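Local atomic coordinates of MsStt7d protein (Micromonas, PDB entry 4IX3), a protein that probably acts as an ATP-dependent protein kinase related to the state transition kinase Stt7, and is represented here by its catalytic domain. Residues A192-C195 with L196-E200; N203-G207 with D208-D212; L260-V263 with G264-T267. One frame throughout, in Å; residues are numbered along the deposited sequence.

Contact 1 (A192-C195 with L196-E200); sequences AALC and LPLPE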
# COMPACT_ATOMS: atom_id res chain seq x y z
N ALA B 192 -7.14 4.90 -11.42
CA ALA B 192 -8.05 5.33 -12.43
C ALA B 192 -8.36 4.23 -13.44
O ALA B 192 -7.53 3.34 -13.73
CB ALA B 192 -7.47 6.53 -13.15
N ALA B 193 -9.55 4.30 -13.99
CA ALA B 193 -10.00 3.36 -15.02
C ALA B 193 -10.23 4.06 -16.34
O ALA B 193 -10.79 5.17 -16.37
CB ALA B 193 -11.27 2.60 -14.61
N LEU B 194 -9.75 3.46 -17.43
CA LEU B 194 -10.24 3.83 -18.76
C LEU B 194 -11.42 2.93 -19.17
O LEU B 194 -11.28 1.70 -19.24
CB LEU B 194 -9.10 3.78 -19.81
CG LEU B 194 -9.54 4.14 -21.23
CD1 LEU B 194 -10.13 5.54 -21.31
CD2 LEU B 194 -8.35 3.97 -22.17
N CYS B 195 -12.61 3.53 -19.22
CA CYS B 195 -13.84 2.74 -19.21
C CYS B 195 -14.45 2.57 -20.57
O CYS B 195 -15.51 1.98 -20.69
CB CYS B 195 -14.87 3.44 -18.32
SG CYS B 195 -14.30 3.63 -16.63
N LEU B 196 -13.82 3.13 -21.60
CA LEU B 196 -14.27 2.92 -22.95
C LEU B 196 -13.12 2.29 -23.74
O LEU B 196 -11.95 2.45 -23.38
CB LEU B 196 -14.70 4.25 -23.58
CG LEU B 196 -15.89 4.92 -22.89
CD1 LEU B 196 -16.00 6.34 -23.40
CD2 LEU B 196 -17.19 4.14 -23.06
N PRO B 197 -13.47 1.58 -24.82
CA PRO B 197 -12.41 0.90 -25.56
C PRO B 197 -11.70 1.87 -26.49
O PRO B 197 -12.00 1.96 -27.67
CB PRO B 197 -13.17 -0.18 -26.34
CG PRO B 197 -14.57 0.34 -26.48
CD PRO B 197 -14.80 1.38 -25.43
N LEU B 198 -10.73 2.60 -25.96
CA LEU B 198 -10.08 3.66 -26.72
C LEU B 198 -8.57 3.44 -26.71
O LEU B 198 -7.83 4.31 -26.22
CB LEU B 198 -10.41 5.02 -26.09
CG LEU B 198 -11.90 5.36 -25.95
CD1 LEU B 198 -12.10 6.66 -25.19
CD2 LEU B 198 -12.57 5.43 -27.32
N PRO B 199 -8.09 2.28 -27.19
CA PRO B 199 -8.76 1.16 -27.88
C PRO B 199 -9.21 0.01 -26.97
O PRO B 199 -10.02 -0.82 -27.38
CB PRO B 199 -7.66 0.65 -28.81
CG PRO B 199 -6.43 0.81 -27.97
CD PRO B 199 -6.62 2.12 -27.25
N GLU B 200 -8.75 0.00 -25.72
CA GLU B 200 -9.13 -1.05 -24.78
C GLU B 200 -9.37 -0.43 -23.42
O GLU B 200 -8.68 0.53 -23.03
CB GLU B 200 -8.03 -2.10 -24.64
CG GLU B 200 -7.69 -2.79 -25.96
CD GLU B 200 -6.89 -4.06 -25.76
OE1 GLU B 200 -6.46 -4.32 -24.62
OE2 GLU B 200 -6.69 -4.78 -26.77
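The side chain of Leu-194 meets the backbone of Leu-196 and Glu-200 because chi1 is -180°, which places CG opposite the backbone N, and chi2 is 59°, which spreads the two methyl groups over the turn that follows. Leu-194 CG lies 3.6 Å from Leu-196 O. Leu-194 CD2 comes to 3.6 Å from Glu-200 O. Leu-194 CD1 comes to 4.1 Å from Leu-196 O and to 4.5 Å from Leu-198 CD1, the latter being the one contact between apolar side chains across the turn. One leucine thus touches carbonyls four residues apart. This is possible because the chain curls back. Pro-197 is the centre of an inverse gamma turn, closed by a weak bond from Leu-198 N to Leu-196 O at 2.9 Å. The peptide bond before Pro-199 is cis, consistent with the tight path of the chain here. Leu-196 lies beside the preceding peptide, with its CD2 3.6 Å from Cys-195 O. Leu-196 N is buried here and has no partner in the model. Leu-194 is also covered by His-72 of helix 59-76, by Val-164 and by Leu-202. Cys-195 packs on Val-165 and on Trp-240 of helix 236-243. Strand 193-194 pairs antiparallel with strand 164-165. Such a short strand, turning into an irregular loop, belongs to the N-terminal part of a protein kinase activation segment, a few residues after the metal-binding Asp-188.

Contact 2 (N203-G207 with D208-D212); sequences NYYPG and DGPAD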
# COMPACT_ATOMS: atom_id res chain seq x y z
N ASN B 203 -7.91 -1.18 -16.26
CA ASN B 203 -8.17 -1.16 -14.83
C ASN B 203 -9.68 -1.07 -14.47
O ASN B 203 -10.09 -0.40 -13.51
CB ASN B 203 -7.34 -0.05 -14.18
CG ASN B 203 -7.13 -0.25 -12.68
OD1 ASN B 203 -7.00 -1.37 -12.22
ND2 ASN B 203 -7.08 0.85 -11.93
N TYR B 204 -10.49 -1.75 -15.29
CA TYR B 204 -11.94 -1.62 -15.26
C TYR B 204 -12.54 -3.02 -15.24
O TYR B 204 -12.35 -3.78 -16.18
CB TYR B 204 -12.34 -0.90 -16.54
CG TYR B 204 -13.79 -0.47 -16.65
CD1 TYR B 204 -14.44 0.13 -15.57
CD2 TYR B 204 -14.49 -0.66 -17.82
CE1 TYR B 204 -15.74 0.58 -15.69
CE2 TYR B 204 -15.82 -0.23 -17.96
CZ TYR B 204 -16.43 0.43 -16.90
OH TYR B 204 -17.73 0.93 -17.01
N TYR B 205 -13.20 -3.38 -14.15
CA TYR B 205 -13.59 -4.77 -13.89
C TYR B 205 -14.80 -4.76 -12.97
O TYR B 205 -14.98 -3.75 -12.26
CB TYR B 205 -12.41 -5.56 -13.28
CG TYR B 205 -11.70 -4.80 -12.16
CD1 TYR B 205 -12.22 -4.80 -10.87
CD2 TYR B 205 -10.55 -4.03 -12.41
CE1 TYR B 205 -11.59 -4.10 -9.85
CE2 TYR B 205 -9.93 -3.31 -11.40
CZ TYR B 205 -10.45 -3.35 -10.12
OH TYR B 205 -9.87 -2.64 -9.08
N PRO B 206 -15.65 -5.83 -12.97
CA PRO B 206 -16.77 -5.82 -12.05
C PRO B 206 -16.26 -6.09 -10.64
O PRO B 206 -15.26 -6.81 -10.46
CB PRO B 206 -17.66 -6.99 -12.50
CG PRO B 206 -17.11 -7.44 -13.81
CD PRO B 206 -15.68 -6.99 -13.88
N GLY B 207 -16.95 -5.52 -9.66
CA GLY B 207 -16.63 -5.79 -8.26
C GLY B 207 -15.80 -4.72 -7.59
O GLY B 207 -15.35 -3.76 -8.23
N ASP B 208 -15.62 -4.86 -6.28
CA ASP B 208 -14.89 -3.88 -5.49
C ASP B 208 -13.47 -3.70 -6.07
O ASP B 208 -12.88 -4.67 -6.58
CB ASP B 208 -14.91 -4.18 -3.97
CG ASP B 208 -16.35 -4.19 -3.36
OD1 ASP B 208 -17.28 -3.62 -3.95
OD2 ASP B 208 -16.57 -4.72 -2.23
N GLY B 209 -12.96 -2.47 -6.04
CA GLY B 209 -11.51 -2.20 -6.32
C GLY B 209 -10.97 -1.49 -5.10
O GLY B 209 -11.72 -1.41 -4.11
N PRO B 210 -9.77 -0.84 -5.20
CA PRO B 210 -9.20 -0.11 -4.06
C PRO B 210 -10.13 1.11 -3.98
O PRO B 210 -10.79 1.47 -4.95
CB PRO B 210 -7.78 0.25 -4.53
CG PRO B 210 -7.96 0.36 -6.01
CD PRO B 210 -9.03 -0.59 -6.45
N ALA B 211 -10.33 1.62 -2.79
CA ALA B 211 -11.18 2.77 -2.66
C ALA B 211 -10.69 3.30 -1.34
O ALA B 211 -10.42 2.53 -0.41
CB ALA B 211 -12.68 2.38 -2.59
N ASP B 212 -10.64 4.62 -1.24
CA ASP B 212 -10.40 5.21 0.04
C ASP B 212 -11.77 5.23 0.73
O ASP B 212 -12.70 5.85 0.21
CB ASP B 212 -9.90 6.64 -0.19
CG ASP B 212 -9.46 7.30 1.08
OD1 ASP B 212 -10.18 7.12 2.10
OD2 ASP B 212 -8.51 8.12 1.08
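Tyr-205 reaches across a bend to Asp-208, Gly-209 and Pro-210. The bend belongs to the activation segment of the kinase fold, between strand 193-194 and helix 236-243. The tyrosine adopts a chi1 of 46°, which sets CG between the backbone N and the carbonyl carbon. Its ring therefore lies within the curve of the chain. Backbone atoms meet it at the rim. Asp-208 O is in the ring plane, 3.6 Å from Tyr-205 CE1. Along the other long edge, Asn-203 OD1 is also in plane and is 3.6 Å from Tyr-205 CE2. A chi1 of -159° carries the Asn-203 amide over to this edge. Two carbonyl oxygens thus flank the polarised C-H edges of one ring. Gly-207 has a phi of 99°, and at its backbone angles a CB would press on Pro-206 O, so this bend suits a glycine. The CA-CB bond of Asp-208 points away from 203-207, although Asp-208 CB stays 3.8 Å from Gly-207 C. Asp-208 CG lies anti to its own carbonyl carbon, beside the backbone N. Tyr-205 also touches Arg-167 and Arg-230, and Arg-167 NH1 gives a weak hydrogen bond to Pro-210 O. Asp-212 OD2 forms salt bridges with Lys-170 and Arg-214, while Ala-211 packs on Met-57 of the second subunit. At the end of the tyrosine, the hydroxyl meets carbon. Gly-209 has no side chain in the way, and Tyr-205 OH comes to 3.2 Å from Gly-209 CA. The Pro-210 ring crosses the tyrosine at an angle, with its CD 3.4 Å from Tyr-205 OH.

Contact 3 (L260-V263 with G264-T267); sequences LAVV and GLRT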
# COMPACT_ATOMS: atom_id res chain seq x y z
N LEU B 260 -14.58 21.39 2.05
CA LEU B 260 -14.26 22.78 1.74
C LEU B 260 -15.28 23.72 2.40
O LEU B 260 -14.90 24.78 2.86
CB LEU B 260 -14.24 23.00 0.23
CG LEU B 260 -13.14 22.19 -0.47
CD1 LEU B 260 -13.30 22.45 -1.94
CD2 LEU B 260 -11.79 22.64 0.08
N ALA B 261 -16.56 23.34 2.36
CA ALA B 261 -17.64 24.22 2.81
C ALA B 261 -17.74 24.36 4.32
O ALA B 261 -18.21 25.41 4.78
CB ALA B 261 -18.96 23.71 2.23
N VAL B 262 -17.34 23.34 5.08
CA VAL B 262 -17.61 23.31 6.55
C VAL B 262 -16.31 22.98 7.28
O VAL B 262 -15.82 21.84 7.15
CB VAL B 262 -18.68 22.28 6.92
CG1 VAL B 262 -19.04 22.37 8.40
CG2 VAL B 262 -19.93 22.45 6.05
N VAL B 263 -15.73 23.98 7.95
CA VAL B 263 -14.42 23.84 8.62
C VAL B 263 -14.42 22.57 9.49
O VAL B 263 -13.44 21.80 9.48
CB VAL B 263 -13.98 25.10 9.40
CG1 VAL B 263 -12.71 24.83 10.20
CG2 VAL B 263 -13.78 26.25 8.41
N GLY B 264 -15.47 22.38 10.26
CA GLY B 264 -15.52 21.22 11.17
C GLY B 264 -15.59 19.87 10.48
O GLY B 264 -15.37 18.84 11.15
N LEU B 265 -15.85 19.82 9.15
CA LEU B 265 -15.81 18.53 8.47
C LEU B 265 -14.45 18.26 7.84
O LEU B 265 -14.31 17.25 7.14
CB LEU B 265 -16.89 18.45 7.40
CG LEU B 265 -18.32 18.67 7.96
CD1 LEU B 265 -19.33 18.58 6.83
CD2 LEU B 265 -18.61 17.66 9.07
N ARG B 266 -13.46 19.12 8.09
CA ARG B 266 -12.14 18.94 7.44
C ARG B 266 -11.28 17.84 8.06
O ARG B 266 -10.29 17.44 7.46
CB ARG B 266 -11.36 20.26 7.38
CG ARG B 266 -12.10 21.21 6.44
CD ARG B 266 -11.46 22.57 6.36
NE ARG B 266 -12.17 23.40 5.39
CZ ARG B 266 -11.91 24.70 5.21
NH1 ARG B 266 -10.93 25.30 5.90
NH2 ARG B 266 -12.61 25.44 4.35
N THR B 267 -11.59 17.44 9.30
CA THR B 267 -10.84 16.34 9.89
C THR B 267 -11.50 15.05 9.40
O THR B 267 -12.67 15.03 9.01
CB THR B 267 -10.97 16.38 11.41
OG1 THR B 267 -12.36 16.35 11.75
CG2 THR B 267 -10.35 17.63 11.96
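Arg-266 and Leu-265 are hydrogen-bonded back to the end of helix 246-261 and the turn after it. Two of these bonds are between backbone atoms. Leu-265 N donates to Val-262 O at 2.8 Å, and Arg-266 N donates to Val-263 O at 3.0 Å. Both span three residues, as expected of a 3-10 turn. The third bond comes from a side chain. Arg-266 NH2 donates to Leu-260 O at 2.8 Å, with an N-H...O angle of 162°. The oxygen lies in the guanidinium plane, while the donor is tilted 30° from the carbonyl plane. The arginine chain is extended from CG to NE and runs back beside Val-263 to reach this carbonyl. Arg-266 NE also donates to Gln-259 O. Two late carbonyls of the helix thus receive N-H groups from one guanidinium, whose positive charge probably suits the negative end of the helix dipole. Helix 246-261 corresponds to helix F of the protein kinase fold, and the turn leads to helix 268-280. Thr-267 is the N-cap of that next helix, with OG1 hydrogen-bonded to Gly-270 N. The remaining contacts are van der Waals. Val-263 CG2 sits over one face of the guanidinium, toward its rim, 3.9 Å from Arg-266 NH1. Val-262 and Leu-265 meet as an apolar pair, with Val-262 CB 3.8 Å from Leu-265 CD1. Met-299 and Leu-304 cover Val-262, and Leu-260 packs on Thr-145 and Ala-148 of helix 141-161.

Overall arrangement
Contacts 1 and 2 are neighbours in the activation segment, with centres about 14 Å apart. They touch through packing of Cys-195 SG on Tyr-204 CE1 at 3.5 Å and a probable hydrogen bond from Asn-203 ND2 to Ala-192 O at 3.1 Å. Contact 2 is near the metal site, where Asp-168 and Asp-188 bind a magnesium ion. The side chain of Pro-210 is about 7 Å from this ion. Contact 1 lies away from the annotated sites, as does contact 3, a buried turn in the helical lobe. The centre of contact 3 is about 34 Å from that of contact 1 and about 28 Å from that of contact 2.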